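Local structure of NikO protein (Streptomyces tendae, 4FQD) at residues A44-A49 against L112-S117; V60-L65 against E83-D88; D100-G103 against G107-Y110; E142-V147 against V196-L201. The protein is an enolpyruvyl transferase essential in nikkomycin biosynthesis and probably uses phosphoenolpyruvate as the donor of its enolpyruvyl group. The protein carries 4 engineered substitutions. All coordinates share one frame; numbering follows the deposited sequence.

Contact 1 of 4, residues A44-A49 against L112-S117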
loop_
_atom_site.group_PDB
_atom_site.type_symbol
_atom_site.label_atom_id
_atom_site.label_comp_id
_atom_site.label_asym_id
_atom_site.label_seq_id
_atom_site.Cartn_x
_atom_site.Cartn_y
_atom_site.Cartn_z
ATOM N N ALA A 44 1.271 26.617 -24.704
ATOM C CA ALA A 44 1.076 27.912 -25.346
ATOM C C ALA A 44 2.399 28.498 -25.828
ATOM O O ALA A 44 2.444 29.223 -26.821
ATOM C CB ALA A 44 0.387 28.875 -24.392
ATOM N N ALA A 45 3.476 28.172 -25.120
ATOM C CA ALA A 45 4.800 28.692 -25.443
ATOM C C ALA A 45 5.317 28.148 -26.772
ATOM O O ALA A 45 6.226 28.722 -27.374
ATOM C CB ALA A 45 5.778 28.375 -24.325
ATOM N N THR A 46 4.738 27.040 -27.221
ATOM C CA THR A 46 5.152 26.415 -28.470
ATOM C C THR A 46 4.352 26.955 -29.650
ATOM O O THR A 46 4.726 26.758 -30.806
ATOM C CB THR A 46 4.951 24.888 -28.421
ATOM O OG1 THR A 46 3.552 24.587 -28.496
ATOM C CG2 THR A 46 5.526 24.310 -27.138
ATOM N N ALA A 47 3.255 27.643 -29.352
ATOM C CA ALA A 47 2.305 28.049 -30.382
ATOM C C ALA A 47 2.506 29.479 -30.876
ATOM O O ALA A 47 3.314 30.233 -30.335
ATOM C CB ALA A 47 0.878 27.860 -29.885
ATOM N N SER A 48 1.755 29.836 -31.914
ATOM C CA SER A 48 1.773 31.184 -32.466
ATOM C C SER A 48 0.379 31.786 -32.367
ATOM O O SER A 48 -0.023 32.592 -33.206
ATOM C CB SER A 48 2.219 31.158 -33.928
ATOM O OG SER A 48 3.437 30.452 -34.083
ATOM N N ALA A 49 -0.356 31.383 -31.338
ATOM C CA ALA A 49 -1.729 31.831 -31.150
ATOM C C ALA A 49 -1.980 32.223 -29.697
ATOM O O ALA A 49 -1.378 31.655 -28.787
ATOM C CB ALA A 49 -2.697 30.741 -31.577
ATOM N N LEU A 112 11.214 24.356 -22.023
ATOM C CA LEU A 112 12.333 23.842 -22.815
ATOM C C LEU A 112 11.965 23.294 -24.204
ATOM O O LEU A 112 12.684 23.556 -25.170
ATOM C CB LEU A 112 13.133 22.803 -22.021
ATOM C CG LEU A 112 13.886 23.324 -20.796
ATOM C CD1 LEU A 112 14.641 22.196 -20.110
ATOM C CD2 LEU A 112 14.831 24.446 -21.192
ATOM N N PRO A 113 10.865 22.519 -24.313
ATOM C CA PRO A 113 10.479 22.067 -25.655
ATOM C C PRO A 113 10.168 23.226 -26.599
ATOM O O PRO A 113 10.468 23.141 -27.787
ATOM C CB PRO A 113 9.210 21.253 -25.394
ATOM C CG PRO A 113 9.375 20.752 -24.011
ATOM C CD PRO A 113 10.053 21.863 -23.270
ATOM N N ALA A 114 9.576 24.292 -26.070
ATOM C CA ALA A 114 9.265 25.468 -26.875
ATOM C C ALA A 114 10.537 26.198 -27.296
ATOM O O ALA A 114 10.665 26.628 -28.441
ATOM C CB ALA A 114 8.348 26.406 -26.110
ATOM N N LEU A 115 11.472 26.330 -26.361
ATOM C CA LEU A 115 12.725 27.035 -26.611
ATOM C C LEU A 115 13.596 26.309 -27.633
ATOM O O LEU A 115 14.093 26.917 -28.580
ATOM C CB LEU A 115 13.503 27.216 -25.305
ATOM C CG LEU A 115 12.845 28.065 -24.215
ATOM C CD1 LEU A 115 13.650 28.001 -22.925
ATOM C CD2 LEU A 115 12.689 29.504 -24.679
ATOM N N VAL A 116 13.774 25.008 -27.437
ATOM C CA VAL A 116 14.667 24.226 -28.285
ATOM C C VAL A 116 14.103 24.051 -29.695
ATOM O O VAL A 116 14.847 23.819 -30.646
ATOM C CB VAL A 116 14.984 22.844 -27.656
ATOM C CG1 VAL A 116 13.854 21.861 -27.913
ATOM C CG2 VAL A 116 16.294 22.299 -28.197
ATOM N N SER A 117 12.787 24.179 -29.828
ATOM C CA SER A 117 12.131 23.981 -31.113
ATOM C C SER A 117 12.023 25.287 -31.887
ATOM O O SER A 117 11.902 25.287 -33.111
ATOM C CB SER A 117 10.742 23.375 -30.914
ATOM O OG SER A 117 10.053 23.268 -32.145
#
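A114 presses its methyl into the turn made by A45 and T46, and this small contact shows how small side chains allow a loop to come close to a helix. The apolar contacts come first. A45 CB meets A114 CB methyl to methyl at 3.7 Å, and T46 CG2 reaches the same A114 CB from a second direction, also at 3.7 Å. A chi1 of 73° in T46 puts CG2 opposite the carbonyl carbon, and it is this branch, not the hydroxyl, that comes up to A114. The backbones are correspondingly close, with the CA atoms of T46 and A114 4.5 Å apart.

The backbone takes part as well: A45 O lies 3.4 Å from A114 CB, a van der Waals touch that completes the seat of the methyl. No hydrogen bond spans the two segments. A44 to A47 form a type I beta turn, closed by A47 N to A44 O at 3.1 Å. T46 OG1 bonds back to A43 O, while A47 O receives R118 NH1, from the last residue of helix 112-118.

The turn starts on the last residue of helix 34-44 and leads towards strand 50-54; here the connection packs against helix 112-118. T46 also touches V205 and L253. On other sides of helix 112-118, P113 packs on L201 and M202 of helix 192-204, whereas L112 and L115 lie against strand 121-124.

Contact 2 of 4, residues V60-L65 against E83-D88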
loop_
_atom_site.group_PDB
_atom_site.type_symbol
_atom_site.label_atom_id
_atom_site.label_comp_id
_atom_site.label_asym_id
_atom_site.label_seq_id
_atom_site.Cartn_x
_atom_site.Cartn_y
_atom_site.Cartn_z
ATOM N N VAL A 60 2.342 32.346 -7.332
ATOM C CA VAL A 60 3.691 32.694 -7.766
ATOM C C VAL A 60 3.947 32.282 -9.213
ATOM O O VAL A 60 4.511 33.051 -9.994
ATOM C CB VAL A 60 4.755 32.045 -6.857
ATOM C CG1 VAL A 60 6.156 32.367 -7.356
ATOM C CG2 VAL A 60 4.575 32.507 -5.417
ATOM N N GLU A 61 3.522 31.070 -9.562
ATOM C CA GLU A 61 3.716 30.528 -10.904
ATOM C C GLU A 61 3.152 31.449 -11.984
ATOM O O GLU A 61 3.801 31.693 -12.999
ATOM C CB GLU A 61 3.076 29.141 -11.018
ATOM C CG GLU A 61 3.714 28.076 -10.135
ATOM C CD GLU A 61 4.981 27.500 -10.737
ATOM O OE1 GLU A 61 5.152 27.600 -11.968
ATOM O OE2 GLU A 61 5.806 26.946 -9.981
ATOM N N THR A 62 1.947 31.959 -11.752
ATOM C CA THR A 62 1.281 32.833 -12.713
ATOM C C THR A 62 2.087 34.102 -12.969
ATOM O O THR A 62 2.251 34.527 -14.113
ATOM C CB THR A 62 -0.126 33.233 -12.231
ATOM O OG1 THR A 62 -0.861 32.061 -11.862
ATOM C CG2 THR A 62 -0.876 33.973 -13.328
ATOM N N ALA A 63 2.592 34.702 -11.895
ATOM C CA ALA A 63 3.356 35.939 -11.994
ATOM C C ALA A 63 4.670 35.731 -12.738
ATOM O O ALA A 63 5.006 36.496 -13.641
ATOM C CB ALA A 63 3.612 36.516 -10.608
ATOM N N VAL A 64 5.406 34.689 -12.360
ATOM C CA VAL A 64 6.707 34.414 -12.962
ATOM C C VAL A 64 6.584 34.030 -14.434
ATOM O O VAL A 64 7.322 34.544 -15.276
ATOM C CB VAL A 64 7.465 33.311 -12.200
ATOM C CG1 VAL A 64 8.822 33.060 -12.840
ATOM C CG2 VAL A 64 7.627 33.696 -10.737
ATOM N N LEU A 65 5.651 33.131 -14.738
ATOM C CA LEU A 65 5.403 32.718 -16.118
ATOM C C LEU A 65 5.024 33.912 -16.986
ATOM O O LEU A 65 5.426 34.002 -18.145
ATOM C CB LEU A 65 4.301 31.658 -16.182
ATOM C CG LEU A 65 4.675 30.236 -15.757
ATOM C CD1 LEU A 65 3.449 29.336 -15.770
ATOM C CD2 LEU A 65 5.762 29.674 -16.658
ATOM N N GLU A 83 -9.818 36.701 -12.939
ATOM C CA GLU A 83 -8.852 35.605 -12.867
ATOM C C GLU A 83 -8.568 34.982 -14.229
ATOM O O GLU A 83 -8.676 33.770 -14.404
ATOM C CB GLU A 83 -9.325 34.537 -11.878
ATOM C CG GLU A 83 -9.619 35.080 -10.491
ATOM C CD GLU A 83 -9.746 33.987 -9.450
ATOM O OE1 GLU A 83 -10.821 33.355 -9.372
ATOM O OE2 GLU A 83 -8.769 33.759 -8.709
ATOM N N THR A 84 -8.205 35.824 -15.190
ATOM C CA THR A 84 -7.964 35.373 -16.554
ATOM C C THR A 84 -6.529 35.648 -16.990
ATOM O O THR A 84 -6.053 36.781 -16.918
ATOM C CB THR A 84 -8.934 36.044 -17.543
ATOM O OG1 THR A 84 -10.282 35.708 -17.193
ATOM C CG2 THR A 84 -8.653 35.579 -18.960
ATOM N N PHE A 85 -5.847 34.601 -17.441
ATOM C CA PHE A 85 -4.472 34.717 -17.903
ATOM C C PHE A 85 -4.422 34.573 -19.417
ATOM O O PHE A 85 -4.757 33.520 -19.959
ATOM C CB PHE A 85 -3.604 33.634 -17.259
ATOM C CG PHE A 85 -2.128 33.903 -17.342
ATOM C CD1 PHE A 85 -1.652 35.187 -17.554
ATOM C CD2 PHE A 85 -1.217 32.869 -17.213
ATOM C CE1 PHE A 85 -0.294 35.435 -17.630
ATOM C CE2 PHE A 85 0.143 33.108 -17.290
ATOM C CZ PHE A 85 0.606 34.393 -17.498
ATOM N N THR A 86 -4.008 35.635 -20.100
ATOM C CA THR A 86 -3.899 35.608 -21.553
ATOM C C THR A 86 -2.443 35.692 -22.004
ATOM O O THR A 86 -1.754 36.674 -21.729
ATOM C CB THR A 86 -4.699 36.748 -22.205
ATOM O OG1 THR A 86 -6.083 36.624 -21.854
ATOM C CG2 THR A 86 -4.560 36.695 -23.719
ATOM N N VAL A 87 -1.984 34.655 -22.695
ATOM C CA VAL A 87 -0.612 34.604 -23.185
ATOM C C VAL A 87 -0.575 34.437 -24.701
ATOM O O VAL A 87 -1.540 33.969 -25.307
ATOM C CB VAL A 87 0.176 33.450 -22.537
ATOM C CG1 VAL A 87 0.320 33.675 -21.038
ATOM C CG2 VAL A 87 -0.506 32.120 -22.822
ATOM N N ASP A 88 0.542 34.826 -25.307
ATOM C CA ASP A 88 0.729 34.688 -26.747
ATOM C C ASP A 88 2.219 34.622 -27.067
ATOM O O ASP A 88 2.954 35.586 -26.847
ATOM C CB ASP A 88 0.080 35.856 -27.492
ATOM C CG ASP A 88 -0.134 35.564 -28.969
ATOM O OD1 ASP A 88 0.497 34.622 -29.494
ATOM O OD2 ASP A 88 -0.935 36.279 -29.606
#
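T62 on helix 60-71 and F85 on strand 84-88 hold their CA atoms 8.0 Å apart, with no hydrogen bond between the two segments. The phenyl ring of F85 fills the interval. Its CG stands anti to the backbone N (chi1 -163°), which carries the ring to the helix. T62 CG2 sits over the centre of one face in a CH-pi contact, 4.1 Å from the centroid of the F85 ring and only 12° off the ring normal. V87 CG1, from the same strand, lies on the opposite face, displaced toward the rim, so the ring is held between two methyls.

This is the helix-on-sheet layer of the inverse beta/alpha barrel: strand 84-88 runs antiparallel to both 75-79 and 50-54, and F85 pairs through its backbone with I53. The strand is entered through a G1 beta bulge at E83 and T84. At the far end of the ring, F85 CZ approaches T62 O at 3.8 Å, and L65 C lies near the ring plane at the edge. T62 OG1 bonds to P57 O, while Y78 of the neighbouring strand packs on both T62 and F85.

Contact 3 of 4, residues D100-G103 against G107-Y110. With SO4 (sulfate ion), chain C.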
loop_
_atom_site.group_PDB
_atom_site.type_symbol
_atom_site.label_atom_id
_atom_site.label_comp_id
_atom_site.label_asym_id
_atom_site.label_seq_id
_atom_site.Cartn_x
_atom_site.Cartn_y
_atom_site.Cartn_z
ATOM N N ASP A 100 17.861 33.907 -12.889
ATOM C CA ASP A 100 17.243 34.040 -11.577
ATOM C C ASP A 100 15.727 34.034 -11.698
ATOM O O ASP A 100 15.031 33.480 -10.849
ATOM C CB ASP A 100 17.710 35.321 -10.886
ATOM C CG ASP A 100 17.244 35.408 -9.447
ATOM O OD1 ASP A 100 16.970 34.348 -8.846
ATOM O OD2 ASP A 100 17.155 36.534 -8.913
ATOM N N LEU A 101 15.226 34.649 -12.763
ATOM C CA LEU A 101 13.796 34.699 -13.026
ATOM C C LEU A 101 13.232 33.312 -13.326
ATOM O O LEU A 101 12.210 32.913 -12.770
ATOM C CB LEU A 101 13.511 35.642 -14.195
ATOM C CG LEU A 101 12.075 35.658 -14.721
ATOM C CD1 LEU A 101 11.123 36.216 -13.675
ATOM C CD2 LEU A 101 11.995 36.454 -16.012
ATOM N N VAL A 102 13.911 32.583 -14.206
ATOM C CA VAL A 102 13.494 31.236 -14.589
ATOM C C VAL A 102 13.532 30.264 -13.407
ATOM O O VAL A 102 12.627 29.446 -13.233
ATOM C CB VAL A 102 14.365 30.691 -15.747
ATOM C CG1 VAL A 102 14.212 29.182 -15.886
ATOM C CG2 VAL A 102 14.017 31.396 -17.052
ATOM N N GLY A 103 14.574 30.370 -12.589
ATOM C CA GLY A 103 14.756 29.473 -11.462
ATOM C C GLY A 103 13.809 29.721 -10.303
ATOM O O GLY A 103 13.824 28.986 -9.316
ATOM N N GLY A 107 7.854 25.270 -12.942
ATOM C CA GLY A 107 7.111 25.161 -14.185
ATOM C C GLY A 107 7.851 25.654 -15.415
ATOM O O GLY A 107 7.443 25.379 -16.543
ATOM N N SER A 108 8.941 26.383 -15.200
ATOM C CA SER A 108 9.734 26.915 -16.302
ATOM C C SER A 108 10.463 25.802 -17.050
ATOM O O SER A 108 10.886 25.982 -18.192
ATOM C CB SER A 108 10.737 27.948 -15.788
ATOM O OG SER A 108 11.648 27.364 -14.874
ATOM N N LEU A 109 10.603 24.652 -16.398
ATOM C CA LEU A 109 11.281 23.501 -16.987
ATOM C C LEU A 109 10.568 22.988 -18.232
ATOM O O LEU A 109 11.198 22.440 -19.137
ATOM C CB LEU A 109 11.403 22.372 -15.960
ATOM C CG LEU A 109 12.425 22.567 -14.841
ATOM C CD1 LEU A 109 12.325 21.444 -13.823
ATOM C CD2 LEU A 109 13.824 22.635 -15.420
ATOM N N TYR A 110 9.253 23.167 -18.277
ATOM C CA TYR A 110 8.458 22.666 -19.392
ATOM C C TYR A 110 8.344 23.688 -20.520
ATOM O O TYR A 110 7.530 23.536 -21.432
ATOM C CB TYR A 110 7.077 22.220 -18.906
ATOM C CG TYR A 110 7.151 21.165 -17.824
ATOM C CD1 TYR A 110 7.550 19.869 -18.120
ATOM C CD2 TYR A 110 6.832 21.467 -16.507
ATOM C CE1 TYR A 110 7.626 18.902 -17.139
ATOM C CE2 TYR A 110 6.904 20.505 -15.516
ATOM C CZ TYR A 110 7.302 19.224 -15.838
ATOM O OH TYR A 110 7.377 18.261 -14.859
HETATM S S SO4 C . 5.825 17.282 -12.051
HETATM O O1 SO4 C . 5.473 16.903 -13.417
HETATM O O2 SO4 C . 5.918 18.737 -11.959
HETATM O O3 SO4 C . 4.795 16.799 -11.137
HETATM O O4 SO4 C . 7.110 16.686 -11.696
#
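V102 and S108 meet where helix 99-102 ends and the chain passes on through a short 3-10 segment, 107-109, on its way to helix 112-118 of the inverse beta/alpha barrel. The tight part is S108 set against the backbone and side chain of V102, the last residue of the helix. S108 OG lies 2.8 Å from V102 O and also has I105 O within reach; its one proton can serve either carbonyl. With chi1 at 62°, OG is held between the backbone N and the carbonyl carbon of its own residue. Alongside, a methyl makes van der Waals packing against the serine: V102 CG1, anti to its own backbone N at a chi1 of 164°, comes within 3.3 Å of S108 OG and 3.7 Å of S108 CB. S108 also rests on I68 of helix 60-71, a helix that L101 touches too.

The solvent side is loose: D100 is exposed and poorly ordered, and G103 is exposed as well. Inward, by contrast, the chain leads to a buried tyrosine. A weak backbone bond, Y110 N to G107 O, closes the 3-10 turn, and Y110 lies by K197 and T198 of helix 192-204, carrying its hydroxyl to a bound sulfate, probably from the crystallisation liquor. There Y110 OH stands 2.7 Å from sulfate O1 in a weak bond, with O1 oblique to the phenol ring.

Contact 4 of 4, residues E142-V147 against V196-L201. With SO4 (sulfate ion), chain C.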
loop_
_atom_site.group_PDB
_atom_site.type_symbol
_atom_site.label_atom_id
_atom_site.label_comp_id
_atom_site.label_asym_id
_atom_site.label_seq_id
_atom_site.Cartn_x
_atom_site.Cartn_y
_atom_site.Cartn_z
ATOM N N GLU A 142 16.994 15.514 -14.925
ATOM C CA GLU A 142 17.789 14.600 -15.723
ATOM C C GLU A 142 16.903 13.738 -16.632
ATOM O O GLU A 142 17.267 13.450 -17.773
ATOM C CB GLU A 142 18.675 13.770 -14.791
ATOM C CG GLU A 142 19.418 12.642 -15.441
ATOM C CD GLU A 142 18.626 11.369 -15.375
ATOM O OE1 GLU A 142 17.765 11.263 -14.477
ATOM O OE2 GLU A 142 18.846 10.488 -16.229
ATOM N N HIS A 143 15.728 13.357 -16.135
ATOM C CA HIS A 143 14.762 12.599 -16.931
ATOM C C HIS A 143 14.180 13.423 -18.079
ATOM O O HIS A 143 13.837 12.882 -19.132
ATOM C CB HIS A 143 13.634 12.060 -16.049
ATOM C CG HIS A 143 12.843 13.125 -15.351
ATOM N ND1 HIS A 143 13.404 13.985 -14.430
ATOM C CD2 HIS A 143 11.534 13.457 -15.425
ATOM C CE1 HIS A 143 12.475 14.804 -13.974
ATOM N NE2 HIS A 143 11.329 14.504 -14.560
ATOM N N LEU A 144 14.059 14.729 -17.864
ATOM C CA LEU A 144 13.593 15.645 -18.899
ATOM C C LEU A 144 14.567 15.677 -20.070
ATOM O O LEU A 144 14.160 15.686 -21.234
ATOM C CB LEU A 144 13.427 17.054 -18.326
ATOM C CG LEU A 144 12.008 17.514 -17.994
ATOM C CD1 LEU A 144 11.290 16.502 -17.129
ATOM C CD2 LEU A 144 12.035 18.868 -17.309
ATOM N N LEU A 145 15.857 15.692 -19.753
ATOM C CA LEU A 145 16.898 15.741 -20.773
ATOM C C LEU A 145 16.968 14.437 -21.559
ATOM O O LEU A 145 17.297 14.437 -22.745
ATOM C CB LEU A 145 18.254 16.052 -20.137
ATOM C CG LEU A 145 18.340 17.366 -19.358
ATOM C CD1 LEU A 145 19.717 17.534 -18.736
ATOM C CD2 LEU A 145 18.006 18.547 -20.258
ATOM N N ASP A 146 16.657 13.329 -20.894
ATOM C CA ASP A 146 16.669 12.025 -21.547
ATOM C C ASP A 146 15.521 11.903 -22.546
ATOM O O ASP A 146 15.672 11.300 -23.607
ATOM C CB ASP A 146 16.590 10.900 -20.514
ATOM C CG ASP A 146 16.745 9.526 -21.137
ATOM O OD1 ASP A 146 15.732 8.966 -21.609
ATOM O OD2 ASP A 146 17.880 9.005 -21.157
ATOM N N VAL A 147 14.375 12.478 -22.197
ATOM C CA VAL A 147 13.216 12.468 -23.082
ATOM C C VAL A 147 13.488 13.283 -24.340
ATOM O O VAL A 147 13.314 12.793 -25.456
ATOM C CB VAL A 147 11.962 13.022 -22.383
ATOM C CG1 VAL A 147 10.842 13.228 -23.390
ATOM C CG2 VAL A 147 11.522 12.088 -21.267
ATOM N N VAL A 196 6.258 12.541 -19.324
ATOM C CA VAL A 196 5.096 12.488 -20.203
ATOM C C VAL A 196 4.778 13.868 -20.766
ATOM O O VAL A 196 4.512 14.015 -21.959
ATOM C CB VAL A 196 3.858 11.936 -19.467
ATOM C CG1 VAL A 196 2.632 11.991 -20.368
ATOM C CG2 VAL A 196 4.115 10.514 -18.994
ATOM N N LYS A 197 4.812 14.875 -19.898
ATOM C CA LYS A 197 4.562 16.252 -20.305
ATOM C C LYS A 197 5.566 16.699 -21.359
ATOM O O LYS A 197 5.195 17.288 -22.375
ATOM C CB LYS A 197 4.630 17.186 -19.097
ATOM C CG LYS A 197 3.602 16.880 -18.022
ATOM C CD LYS A 197 3.833 17.727 -16.783
ATOM C CE LYS A 197 2.865 17.353 -15.674
ATOM N NZ LYS A 197 3.025 18.226 -14.479
ATOM N N THR A 198 6.839 16.407 -21.112
ATOM C CA THR A 198 7.908 16.782 -22.028
ATOM C C THR A 198 7.765 16.075 -23.373
ATOM O O THR A 198 7.845 16.707 -24.426
ATOM C CB THR A 198 9.291 16.460 -21.435
ATOM O OG1 THR A 198 9.461 17.171 -20.202
ATOM C CG2 THR A 198 10.394 16.862 -22.401
ATOM N N ALA A 199 7.545 14.763 -23.327
ATOM C CA ALA A 199 7.411 13.961 -24.539
ATOM C C ALA A 199 6.240 14.419 -25.402
ATOM O O ALA A 199 6.339 14.449 -26.629
ATOM C CB ALA A 199 7.265 12.492 -24.188
ATOM N N LEU A 200 5.134 14.771 -24.756
ATOM C CA LEU A 200 3.964 15.272 -25.468
ATOM C C LEU A 200 4.269 16.591 -26.164
ATOM O O LEU A 200 3.924 16.780 -27.331
ATOM C CB LEU A 200 2.784 15.445 -24.513
ATOM C CG LEU A 200 1.853 14.243 -24.377
ATOM C CD1 LEU A 200 0.832 14.494 -23.286
ATOM C CD2 LEU A 200 1.161 13.966 -25.701
ATOM N N LEU A 201 4.917 17.498 -25.441
ATOM C CA LEU A 201 5.306 18.789 -25.995
ATOM C C LEU A 201 6.281 18.614 -27.153
ATOM O O LEU A 201 6.134 19.245 -28.199
ATOM C CB LEU A 201 5.923 19.675 -24.911
ATOM C CG LEU A 201 4.969 20.202 -23.837
ATOM C CD1 LEU A 201 5.740 20.886 -22.721
ATOM C CD2 LEU A 201 3.954 21.154 -24.448
HETATM S S SO4 C . 5.825 17.282 -12.051
HETATM O O1 SO4 C . 5.473 16.903 -13.417
HETATM O O2 SO4 C . 5.918 18.737 -11.959
HETATM O O3 SO4 C . 4.795 16.799 -11.137
HETATM O O4 SO4 C . 7.110 16.686 -11.696
#
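K197 NZ is gripped by more than one partner: it bonds to sulfate O1 at 3.0 Å, and a salt bridge to D220 holds the same amine. The lysine chain, extended beyond CG, carries the amine out to the ion, where S193 OG is a further partner.

The neighbouring T198 faces helix 142-149. T198 OG1 donates to G194 O, one helical turn earlier, while L144 packs on it from the facing helix. L144 CG lies 3.4 Å from T198 OG1, with L144 CD1 slightly farther off, and the two side chains meet at about a right angle. The hydroxyl is thus bonded within its own helix while hydrocarbon packs against it.

One turn on, V147 makes the contact with both T198 and A199. Its CG1, anti to the backbone N (chi1 170°), slots between them. V147 CG1 stands 3.8 Å from T198 CG2 and 3.7 Å from A199 CB, and it reaches A199 N at 3.6 Å as well. The small A199 lets the valine approach the helix backbone this closely; the axes of the two short segments come within 9.2 Å, with their N-to-C directions 28° apart.

L145 faces the other way from helix 142-149, onto V163 and L165 of strand 163-166. Buried helices packed side by side with roughly parallel axes, backed by sheet, are the architecture of the inverse beta/alpha barrel of the EPSP synthase family.

Contacts 1 and 3 adjoin in the sequence, through helices 99-102 and 112-118; contacts 1 and 2, and 2 and 3, meet by packing. Between contacts 1 and 2, A44 CB touches V87 CG2 at 3.7 Å. V64 CG1 and L101 O, 3.4 Å apart, join contacts 2 and 3. Helix 192-204 then draws contacts 1 and 4 together, P113 CB meeting L201 CB at 3.7 Å. Contacts 3 and 4, with centres 15 Å apart, pack directly through L109 on L144 and Y110 on K197, and both reach the same sulfate, probably from the crystallisation liquor, through Y110 and K197. Contact 2 stays apart from contact 4, its nearest atoms about 10 Å away.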